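Local atomic coordinates of tetrapyrrole methylase family protein (Chlorobaculum tepidum, PDB entry 3HH1), a protein that probably methylates the 2'-hydroxyl of a cytidine ribose in 16S rRNA with S-adenosyl-L-methionine, the chain here being its N-terminal domain. Residues 7-12 and 26-31; 12-15 and 20-23; 71-76 and 107-112; 82-87 and 98-103. All blocks are in the same frame, centred on the assembly; numbering follows the deposited sequence.

Contact 1 of 4, residues 7-12 and 26-31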
loop_
_atom_site.group_PDB
_atom_site.type_symbol
_atom_site.label_atom_id
_atom_site.label_comp_id
_atom_site.label_asym_id
_atom_site.label_seq_id
_atom_site.Cartn_x
_atom_site.Cartn_y
_atom_site.Cartn_z
ATOM N N THR A 7 11.947 0.691 13.522
ATOM C CA THR A 7 10.640 0.753 12.905
ATOM C C THR A 7 10.792 1.145 11.456
ATOM O O THR A 7 11.579 2.052 11.124
ATOM C CB THR A 7 9.772 1.780 13.666
ATOM O OG1 THR A 7 9.499 1.265 14.979
ATOM C CG2 THR A 7 8.434 2.079 12.948
ATOM N N LEU A 8 10.028 0.462 10.592
ATOM C CA LEU A 8 9.871 0.882 9.221
ATOM C C LEU A 8 8.679 1.868 9.158
ATOM O O LEU A 8 7.498 1.440 9.313
ATOM C CB LEU A 8 9.621 -0.285 8.299
ATOM C CG LEU A 8 9.561 0.082 6.816
ATOM C CD1 LEU A 8 10.943 0.703 6.280
ATOM C CD2 LEU A 8 9.134 -1.079 5.946
ATOM N N TYR A 9 8.950 3.156 8.979
ATOM C CA TYR A 9 7.892 4.160 8.808
ATOM C C TYR A 9 7.536 4.306 7.350
ATOM O O TYR A 9 8.415 4.500 6.535
ATOM C CB TYR A 9 8.348 5.529 9.318
ATOM C CG TYR A 9 8.497 5.575 10.812
ATOM C CD1 TYR A 9 7.389 5.580 11.631
ATOM C CD2 TYR A 9 9.756 5.556 11.408
ATOM C CE1 TYR A 9 7.505 5.593 12.982
ATOM C CE2 TYR A 9 9.885 5.548 12.756
ATOM C CZ TYR A 9 8.759 5.589 13.560
ATOM O OH TYR A 9 8.885 5.590 14.941
ATOM N N VAL A 10 6.273 4.139 7.006
ATOM C CA VAL A 10 5.817 4.300 5.641
ATOM C C VAL A 10 5.207 5.712 5.529
ATOM O O VAL A 10 4.170 6.023 6.151
ATOM C CB VAL A 10 4.813 3.209 5.238
ATOM C CG1 VAL A 10 4.452 3.390 3.795
ATOM C CG2 VAL A 10 5.436 1.792 5.482
ATOM N N VAL A 11 5.849 6.543 4.707
ATOM C CA VAL A 11 5.538 7.944 4.585
ATOM C C VAL A 11 5.007 8.217 3.185
ATOM O O VAL A 11 5.723 8.010 2.187
ATOM C CB VAL A 11 6.793 8.799 4.871
ATOM C CG1 VAL A 11 6.412 10.272 4.871
ATOM C CG2 VAL A 11 7.445 8.387 6.224
ATOM N N ALA A 12 3.746 8.651 3.090
ATOM C CA ALA A 12 3.135 8.963 1.807
ATOM C C ALA A 12 3.510 10.384 1.412
ATOM O O ALA A 12 3.431 11.269 2.244
ATOM C CB ALA A 12 1.603 8.838 1.880
ATOM N N VAL A 26 7.713 15.159 7.738
ATOM C CA VAL A 26 9.008 15.705 7.295
ATOM C C VAL A 26 10.094 15.367 8.332
ATOM O O VAL A 26 11.214 15.011 7.978
ATOM C CB VAL A 26 8.896 17.243 7.030
ATOM C CG1 VAL A 26 10.236 17.849 6.634
ATOM C CG2 VAL A 26 7.834 17.542 5.928
ATOM N N ASN A 27 9.751 15.445 9.595
ATOM C CA ASN A 27 10.722 15.199 10.667
ATOM C C ASN A 27 11.135 13.732 10.641
ATOM O O ASN A 27 12.291 13.407 10.899
ATOM C CB ASN A 27 10.133 15.560 11.993
ATOM C CG ASN A 27 11.166 15.770 13.064
ATOM O OD1 ASN A 27 11.176 15.069 14.050
ATOM N ND2 ASN A 27 12.025 16.739 12.872
ATOM N N THR A 28 10.176 12.871 10.333
ATOM C CA THR A 28 10.444 11.444 10.193
ATOM C C THR A 28 11.470 11.183 9.123
ATOM O O THR A 28 12.448 10.451 9.375
ATOM C CB THR A 28 9.177 10.625 9.946
ATOM O OG1 THR A 28 8.296 10.821 11.073
ATOM C CG2 THR A 28 9.538 9.093 9.782
ATOM N N LEU A 29 11.294 11.794 7.959
ATOM C CA LEU A 29 12.239 11.661 6.870
ATOM C C LEU A 29 13.581 12.291 7.238
ATOM O O LEU A 29 14.638 11.729 6.940
ATOM C CB LEU A 29 11.722 12.348 5.624
ATOM C CG LEU A 29 10.420 11.756 5.068
ATOM C CD1 LEU A 29 9.972 12.621 3.890
ATOM C CD2 LEU A 29 10.486 10.298 4.670
ATOM N N ARG A 30 13.525 13.451 7.897
ATOM C CA ARG A 30 14.752 14.177 8.212
ATOM C C ARG A 30 15.707 13.349 9.088
ATOM O O ARG A 30 16.950 13.393 8.892
ATOM C CB ARG A 30 14.384 15.513 8.865
ATOM C CG ARG A 30 15.517 16.425 9.032
ATOM C CD ARG A 30 15.133 17.743 9.705
ATOM N NE ARG A 30 14.056 18.489 9.075
ATOM C CZ ARG A 30 14.163 19.235 7.975
ATOM N NH1 ARG A 30 13.102 19.883 7.535
ATOM N NH2 ARG A 30 15.303 19.352 7.309
ATOM N N ASN A 31 15.142 12.640 10.068
ATOM C CA ASN A 31 15.932 11.926 11.063
ATOM C C ASN A 31 16.035 10.429 10.909
ATOM O O ASN A 31 16.539 9.756 11.790
ATOM C CB ASN A 31 15.387 12.282 12.460
ATOM C CG ASN A 31 15.482 13.813 12.732
ATOM O OD1 ASN A 31 16.417 14.497 12.243
ATOM N ND2 ASN A 31 14.533 14.342 13.503
#
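Y9 and V11, alternate residues on one face of strand 8-12, both reach the methyl group of T28 on helix 26-31. The helix lies across the strand, its axis coming within 9.6 Å of the strand's axis and running at 128° to it. Followed outward, Y9 meets the helix with its root: CB is 3.8 Å from T28 CG2, and CG stands equally near. The ring then leaves the methyl obliquely, with only its CD2 side still beside it, at 3.9 Å from Y9 CD2 to T28 CG2. Farther out the ring is covered by T7, just before the strand, whose CG2 sits 3.5 Å above the plane of the Y9 ring and over its centre; V112 and V114 of the neighbouring strand 111-114 also touch Y9. On T28, the methyl is anti to the backbone N and faces the strand, while OG1, at chi1 -60°, lies beside that N and hydrogen-bonds to R24 O one turn back. Next along the helix, L29 extends CD2 over V11, reaching within 3.9 Å of V11 CG2, and both methyls of V11 lie close to this one carbon. L29 also spreads over A83 and V85 of strand 82-87, so the helix covers two adjacent strands. This is the first beta-alpha connection of the domain, leading from strand 8-13 through the helix toward strand 34-37. Across the interface carbon meets carbon throughout; with the threonine hydroxyl engaged inside its own helix, the fit rests on shape and dispersion, without the directional grip of a polar bond.

Contact 2 of 4, residues 12-15 and 20-23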
loop_
_atom_site.group_PDB
_atom_site.type_symbol
_atom_site.label_atom_id
_atom_site.label_comp_id
_atom_site.label_asym_id
_atom_site.label_seq_id
_atom_site.Cartn_x
_atom_site.Cartn_y
_atom_site.Cartn_z
ATOM N N ALA A 12 3.746 8.651 3.090
ATOM C CA ALA A 12 3.135 8.963 1.807
ATOM C C ALA A 12 3.510 10.384 1.412
ATOM O O ALA A 12 3.431 11.269 2.244
ATOM C CB ALA A 12 1.603 8.838 1.880
ATOM N N THR A 13 3.943 10.604 0.170
ATOM C CA THR A 13 4.397 11.930 -0.234
ATOM C C THR A 13 3.663 12.361 -1.488
ATOM O O THR A 13 3.526 11.582 -2.402
ATOM C CB THR A 13 5.953 12.009 -0.444
ATOM O OG1 THR A 13 6.380 11.073 -1.433
ATOM C CG2 THR A 13 6.721 11.678 0.878
ATOM N N PRO A 14 3.162 13.606 -1.516
ATOM C CA PRO A 14 2.433 14.122 -2.706
ATOM C C PRO A 14 3.417 14.528 -3.786
ATOM O O PRO A 14 4.599 14.751 -3.488
ATOM C CB PRO A 14 1.737 15.362 -2.164
ATOM C CG PRO A 14 2.705 15.881 -1.127
ATOM C CD PRO A 14 3.295 14.628 -0.467
ATOM N N LEU A 15 2.950 14.649 -5.020
ATOM C CA LEU A 15 3.815 15.068 -6.122
ATOM C C LEU A 15 4.135 16.576 -6.045
ATOM O O LEU A 15 5.250 17.006 -6.356
ATOM C CB LEU A 15 3.168 14.718 -7.475
ATOM C CG LEU A 15 3.969 14.857 -8.784
ATOM C CD1 LEU A 15 4.127 16.321 -9.248
ATOM C CD2 LEU A 15 5.317 14.154 -8.686
ATOM N N ASP A 20 2.661 21.225 2.282
ATOM C CA ASP A 20 1.478 20.785 3.050
ATOM C C ASP A 20 1.626 19.450 3.799
ATOM O O ASP A 20 0.731 19.050 4.550
ATOM C CB ASP A 20 0.229 20.765 2.165
ATOM C CG ASP A 20 -0.276 22.177 1.861
ATOM O OD1 ASP A 20 0.033 23.110 2.641
ATOM O OD2 ASP A 20 -0.964 22.357 0.836
HETATM N N MSE A 21 2.750 18.771 3.610
HETATM C CA MSE A 21 3.061 17.594 4.415
HETATM C C MSE A 21 3.138 17.982 5.869
HETATM O O MSE A 21 3.557 19.105 6.189
HETATM C CB MSE A 21 4.384 16.996 4.004
HETATM C CG MSE A 21 4.305 16.360 2.641
HETATM SE SE MSE A 21 6.031 15.500 2.181
HETATM C CE MSE A 21 6.340 14.407 3.740
ATOM N N THR A 22 2.759 17.060 6.750
ATOM C CA THR A 22 2.855 17.366 8.178
ATOM C C THR A 22 4.284 17.442 8.677
ATOM O O THR A 22 5.216 16.756 8.188
ATOM C CB THR A 22 2.080 16.368 9.060
ATOM O OG1 THR A 22 2.738 15.098 8.987
ATOM C CG2 THR A 22 0.607 16.245 8.647
ATOM N N PHE A 23 4.462 18.255 9.713
ATOM C CA PHE A 23 5.741 18.320 10.386
ATOM C C PHE A 23 6.241 16.939 10.787
ATOM O O PHE A 23 7.404 16.586 10.596
ATOM C CB PHE A 23 5.658 19.236 11.610
ATOM C CG PHE A 23 6.971 19.388 12.325
ATOM C CD1 PHE A 23 7.859 20.335 11.934
ATOM C CD2 PHE A 23 7.314 18.533 13.373
ATOM C CE1 PHE A 23 9.088 20.479 12.570
ATOM C CE2 PHE A 23 8.571 18.646 14.002
ATOM C CZ PHE A 23 9.433 19.626 13.597
#
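M21, a selenomethionine, lays its side chain along P14 and T13, where strand 8-13 runs out into the loop that leads to helix 23-31. Each atom past CB finds a partner in turn. CG lies against the proline ring, 3.7 Å from P14 CD. SE follows, between the two residues: P14 CD is 3.9 Å from M21 SE, and T13 CG2 is slightly farther away. The chain then bends, chi3 being 52°, which carries the terminal methyl inward until M21 CE is 4.0 Å from T13 CG2. V26 and L29 of helix 23-31 and L46 of helix 40-49 also touch M21, so this residue, near the end of the loop, packs against both helices and the strand end. One residue later T22 takes the N-cap position of helix 23-31, its OG1 hydrogen-bonded to A25 N, so the helix begins at F23, two residues after M21. On the strand side, T13 divides its two branches. With chi1 at 58°, OG1 is placed to hydrogen-bond to T86 O of strand 82-87, and CG2 is left for M21. The backbone of T13 is also hydrogen-bonded to T86, so T86 holds the strand end through main chain and side chain alike. Polar anchoring thus belongs to the C-terminal ends of two inner strands and to the helix cap, whereas the link between them is apolar, the methionine-type chain resting on methyl and ring carbons.

Contact 3 of 4, residues 71-76 and 107-112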
loop_
_atom_site.group_PDB
_atom_site.type_symbol
_atom_site.label_atom_id
_atom_site.label_comp_id
_atom_site.label_asym_id
_atom_site.label_seq_id
_atom_site.Cartn_x
_atom_site.Cartn_y
_atom_site.Cartn_z
ATOM N N GLN A 71 19.206 -4.767 2.917
ATOM C CA GLN A 71 19.722 -3.557 3.549
ATOM C C GLN A 71 18.751 -2.978 4.576
ATOM O O GLN A 71 19.177 -2.559 5.668
ATOM C CB GLN A 71 20.026 -2.480 2.520
ATOM C CG GLN A 71 21.241 -2.787 1.673
ATOM C CD GLN A 71 21.447 -1.695 0.680
ATOM O OE1 GLN A 71 22.392 -0.950 0.775
ATOM N NE2 GLN A 71 20.511 -1.521 -0.205
ATOM N N VAL A 72 17.470 -2.960 4.226
ATOM C CA VAL A 72 16.444 -2.405 5.114
ATOM C C VAL A 72 16.279 -3.293 6.337
ATOM O O VAL A 72 16.266 -2.784 7.470
ATOM C CB VAL A 72 15.098 -2.223 4.380
ATOM C CG1 VAL A 72 13.901 -2.003 5.362
ATOM C CG2 VAL A 72 15.215 -1.115 3.319
ATOM N N ILE A 73 16.185 -4.605 6.131
ATOM C CA ILE A 73 16.022 -5.521 7.261
ATOM C C ILE A 73 17.220 -5.472 8.186
ATOM O O ILE A 73 17.050 -5.455 9.405
ATOM C CB ILE A 73 15.744 -6.997 6.822
ATOM C CG1 ILE A 73 14.416 -7.123 6.049
ATOM C CG2 ILE A 73 15.795 -7.984 8.032
ATOM C CD1 ILE A 73 13.172 -6.874 6.828
ATOM N N GLU A 74 18.431 -5.406 7.631
ATOM C CA GLU A 74 19.618 -5.315 8.457
ATOM C C GLU A 74 19.601 -4.051 9.273
ATOM O O GLU A 74 19.923 -4.083 10.473
ATOM C CB GLU A 74 20.887 -5.454 7.623
ATOM C CG GLU A 74 21.043 -6.887 7.145
ATOM C CD GLU A 74 22.262 -7.140 6.280
ATOM O OE1 GLU A 74 23.022 -6.192 5.998
ATOM O OE2 GLU A 74 22.446 -8.306 5.855
ATOM N N LEU A 75 19.233 -2.926 8.664
ATOM C CA LEU A 75 19.205 -1.663 9.410
ATOM C C LEU A 75 18.164 -1.706 10.556
ATOM O O LEU A 75 18.443 -1.286 11.664
ATOM C CB LEU A 75 18.932 -0.529 8.474
ATOM C CG LEU A 75 19.356 0.903 8.806
ATOM C CD1 LEU A 75 20.653 1.040 9.637
ATOM C CD2 LEU A 75 19.464 1.648 7.513
ATOM N N LEU A 76 16.988 -2.238 10.278
ATOM C CA LEU A 76 15.928 -2.380 11.299
ATOM C C LEU A 76 16.361 -3.311 12.440
ATOM O O LEU A 76 16.174 -3.008 13.629
ATOM C CB LEU A 76 14.667 -2.905 10.637
ATOM C CG LEU A 76 13.899 -1.999 9.666
ATOM C CD1 LEU A 76 12.767 -2.764 8.982
ATOM C CD2 LEU A 76 13.399 -0.715 10.364
ATOM N N ALA A 107 9.694 -10.512 9.180
ATOM C CA ALA A 107 10.752 -10.565 10.141
ATOM C C ALA A 107 10.332 -10.123 11.557
ATOM O O ALA A 107 11.176 -10.096 12.449
ATOM C CB ALA A 107 11.935 -9.757 9.667
ATOM N N GLY A 108 9.049 -9.836 11.784
ATOM C CA GLY A 108 8.600 -9.452 13.105
ATOM C C GLY A 108 9.020 -8.039 13.483
ATOM O O GLY A 108 9.121 -7.711 14.671
ATOM N N LEU A 109 9.222 -7.195 12.477
ATOM C CA LEU A 109 9.628 -5.816 12.694
ATOM C C LEU A 109 8.433 -4.879 12.488
ATOM O O LEU A 109 7.595 -5.128 11.635
ATOM C CB LEU A 109 10.781 -5.467 11.745
ATOM C CG LEU A 109 12.031 -6.357 11.894
ATOM C CD1 LEU A 109 12.972 -6.182 10.659
ATOM C CD2 LEU A 109 12.776 -6.014 13.174
ATOM N N PRO A 110 8.361 -3.795 13.268
ATOM C CA PRO A 110 7.211 -2.898 13.251
ATOM C C PRO A 110 7.130 -2.086 11.962
ATOM O O PRO A 110 8.164 -1.640 11.463
ATOM C CB PRO A 110 7.455 -1.962 14.432
ATOM C CG PRO A 110 8.676 -2.318 15.040
ATOM C CD PRO A 110 9.300 -3.474 14.350
ATOM N N VAL A 111 5.937 -1.988 11.397
ATOM C CA VAL A 111 5.711 -1.209 10.173
ATOM C C VAL A 111 4.597 -0.229 10.524
ATOM O O VAL A 111 3.508 -0.662 10.927
ATOM C CB VAL A 111 5.300 -2.073 8.985
ATOM C CG1 VAL A 111 5.032 -1.188 7.744
ATOM C CG2 VAL A 111 6.420 -3.162 8.683
ATOM N N VAL A 112 4.902 1.057 10.432
ATOM C CA VAL A 112 4.040 2.112 10.946
ATOM C C VAL A 112 3.761 3.159 9.896
ATOM O O VAL A 112 4.685 3.768 9.349
ATOM C CB VAL A 112 4.692 2.797 12.164
ATOM C CG1 VAL A 112 3.833 4.021 12.657
ATOM C CG2 VAL A 112 4.919 1.763 13.256
#
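L109 pushes its CD1 methyl into the groove that I73 and L76, one turn apart on helix 71-76, form between them. One wall of the groove is L76, whose CB stands 3.7 Å from L109 CD1 and whose own CD1 is nearly as close. The other wall is the tip of I73, with I73 CD1 3.9 Å from L109 CD1. Ridge and hollow also work in reverse: I73 CD1 reaches toward the dent between L109 and A107, meeting A107 CB more loosely at 4.2 Å. The isoleucine gets there by its torsions, CG1 lying anti to the carbonyl carbon and chi2 at -67° bending CD1 over to the 107-112 side. Between the two apolar residues the chain turns sharply at G108, which has a positive phi of 74° and closes helix 98-106 with a Schellman motif. That turn points A107 and L109 alike at helix 71-76 before the chain runs on into edge strand 111-114. L76 is wedged further by L8 of the inner strand 8-13 and A104 of helix 98-106, so the groove lies where two helices and the sheet converge. Because methyl and methylene groups do all the touching, the leucine can be seated closely without a polar partner, while the polar backbone of the turn is served by the Schellman bonds and by K5 NZ, which hydrogen-bonds to G108 O.

Contact 4 of 4, residues 82-87 and 98-103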
loop_
_atom_site.group_PDB
_atom_site.type_symbol
_atom_site.label_atom_id
_atom_site.label_comp_id
_atom_site.label_asym_id
_atom_site.label_seq_id
_atom_site.Cartn_x
_atom_site.Cartn_y
_atom_site.Cartn_z
ATOM N N VAL A 82 13.875 3.219 9.542
ATOM C CA VAL A 82 13.973 3.429 8.106
ATOM C C VAL A 82 12.656 4.028 7.650
ATOM O O VAL A 82 11.627 3.618 8.157
ATOM C CB VAL A 82 14.214 2.080 7.377
ATOM C CG1 VAL A 82 14.160 2.253 5.856
ATOM C CG2 VAL A 82 15.554 1.474 7.801
ATOM N N ALA A 83 12.688 4.983 6.703
ATOM C CA ALA A 83 11.475 5.555 6.168
ATOM C C ALA A 83 11.323 5.064 4.737
ATOM O O ALA A 83 12.241 5.214 3.964
ATOM C CB ALA A 83 11.526 7.104 6.198
ATOM N N LEU A 84 10.211 4.419 4.436
ATOM C CA LEU A 84 9.879 4.026 3.057
ATOM C C LEU A 84 8.946 5.115 2.505
ATOM O O LEU A 84 7.895 5.376 3.072
ATOM C CB LEU A 84 9.175 2.659 3.064
ATOM C CG LEU A 84 8.595 2.176 1.735
ATOM C CD1 LEU A 84 9.660 2.099 0.694
ATOM C CD2 LEU A 84 7.978 0.802 2.013
ATOM N N VAL A 85 9.359 5.758 1.417
ATOM C CA VAL A 85 8.521 6.746 0.801
ATOM C C VAL A 85 7.695 6.052 -0.270
ATOM O O VAL A 85 8.151 5.140 -0.956
ATOM C CB VAL A 85 9.320 7.923 0.230
ATOM C CG1 VAL A 85 10.060 8.642 1.374
ATOM C CG2 VAL A 85 10.272 7.449 -0.807
ATOM N N THR A 86 6.449 6.463 -0.360
ATOM C CA THR A 86 5.568 5.988 -1.391
ATOM C C THR A 86 4.874 7.217 -1.913
ATOM O O THR A 86 4.945 8.281 -1.302
ATOM C CB THR A 86 4.541 4.943 -0.872
ATOM O OG1 THR A 86 3.691 5.534 0.122
ATOM C CG2 THR A 86 5.261 3.715 -0.281
ATOM N N ASP A 87 4.241 7.098 -3.062
ATOM C CA ASP A 87 3.413 8.212 -3.585
ATOM C C ASP A 87 2.088 8.309 -2.837
ATOM O O ASP A 87 1.439 7.288 -2.586
ATOM C CB ASP A 87 3.121 8.024 -5.052
ATOM C CG ASP A 87 4.385 7.884 -5.906
ATOM O OD1 ASP A 87 5.495 8.239 -5.440
ATOM O OD2 ASP A 87 4.254 7.436 -7.083
ATOM N N TYR A 98 6.597 -1.750 -1.610
ATOM C CA TYR A 98 5.908 -2.384 -0.491
ATOM C C TYR A 98 6.512 -3.752 -0.131
ATOM O O TYR A 98 6.350 -4.223 0.982
ATOM C CB TYR A 98 4.396 -2.525 -0.753
ATOM C CG TYR A 98 3.662 -2.730 0.538
ATOM C CD1 TYR A 98 3.230 -1.649 1.277
ATOM C CD2 TYR A 98 3.459 -4.018 1.053
ATOM C CE1 TYR A 98 2.594 -1.842 2.479
ATOM C CE2 TYR A 98 2.821 -4.205 2.255
ATOM C CZ TYR A 98 2.382 -3.108 2.947
ATOM O OH TYR A 98 1.738 -3.272 4.156
ATOM N N THR A 99 7.225 -4.384 -1.052
ATOM C CA THR A 99 7.907 -5.632 -0.737
ATOM C C THR A 99 8.786 -5.488 0.493
ATOM O O THR A 99 8.929 -6.424 1.274
ATOM C CB THR A 99 8.729 -6.108 -1.858
ATOM O OG1 THR A 99 7.931 -6.043 -3.063
ATOM C CG2 THR A 99 9.134 -7.588 -1.589
HETATM N N MSE A 100 9.352 -4.296 0.681
HETATM C CA MSE A 100 10.187 -4.046 1.841
HETATM C C MSE A 100 9.404 -4.007 3.135
HETATM O O MSE A 100 9.893 -4.491 4.161
HETATM C CB MSE A 100 11.032 -2.778 1.626
HETATM C CG MSE A 100 12.111 -2.920 0.601
HETATM SE SE MSE A 100 12.996 -1.194 0.165
HETATM C CE MSE A 100 11.525 -0.297 -0.692
ATOM N N ALA A 101 8.193 -3.441 3.123
ATOM C CA ALA A 101 7.294 -3.469 4.274
ATOM C C ALA A 101 6.783 -4.867 4.577
ATOM O O ALA A 101 6.701 -5.281 5.731
ATOM C CB ALA A 101 6.117 -2.500 4.072
ATOM N N SER A 102 6.418 -5.631 3.559
ATOM C CA SER A 102 6.022 -7.016 3.783
ATOM C C SER A 102 7.185 -7.856 4.350
ATOM O O SER A 102 6.972 -8.684 5.241
ATOM C CB SER A 102 5.477 -7.599 2.493
ATOM O OG SER A 102 5.141 -8.966 2.656
ATOM N N ALA A 103 8.420 -7.653 3.868
ATOM C CA ALA A 103 9.553 -8.372 4.422
ATOM C C ALA A 103 9.769 -8.008 5.918
ATOM O O ALA A 103 10.066 -8.866 6.745
ATOM C CB ALA A 103 10.838 -8.120 3.575
#
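L84 N hydrogen-bonds to Y9 O of the neighbouring strand, fixing the backbone from which L84 points its side chain at M100 and A101 of helix 98-103. With CG anti to the backbone N (chi1 172°), the leucine reaches out from the sheet and splits its two methyls between the two helix residues. CD1 goes to M100, a selenomethionine whose chain, turned about its CG-SE bond (chi3 -67°), swings its methyl back toward the strand. L84 CD1 and M100 CE are modelled 3.3 Å apart, closer than carbons normally pack, so the exact spacing is doubtful although the contact itself is clear. CD2 lies more easily, L84 CD2 being 4.3 Å from A101 CB. That small methyl also serves Y98: A101 CB stands 3.8 Å above the Y98 ring, over its centre. Further apolar groups surround the site, with A36 of strand 34-37 touching both L84 and M100, and V72 of helix 65-77 also against M100. Part of the helix also faces the second subunit: T99 OG1, hydrogen-bonded to P96 O of its own chain, also bonds to Y98 OH of the second subunit, and S102 OG to D95 OD1 of the second subunit; the two Y98 rings meet across the interface, their planes at about 40°. A helix packed by its apolar side on the middle strand of a parallel sheet, with the dimer partner beyond, is the layered alpha/beta architecture of the N-terminal domain of tetrapyrrole methylases.

Contacts 1, 2 and 4 use strand residues of one parallel sheet, while contact 3 joins a helix to the turn leading into its edge strand. Contacts 1 and 4 are the more central, and the neighbouring strands 8-13 and 82-87 that they use are hydrogen-bonded to each other; their helices cover opposite faces of the sheet. Contact 2 continues contact 1 from the shared A12 to the strand end, on the same face, and lies farther out. Contact 3 shares the other face with contact 4, about 23 Å from contact 2 between centres. Contact 4 is wholly buried, the others partly so. All are apolar; selenium-bearing side chains serve contacts 2 and 4, branched aliphatic ones contact 3, and contact 1 adds a tyrosine.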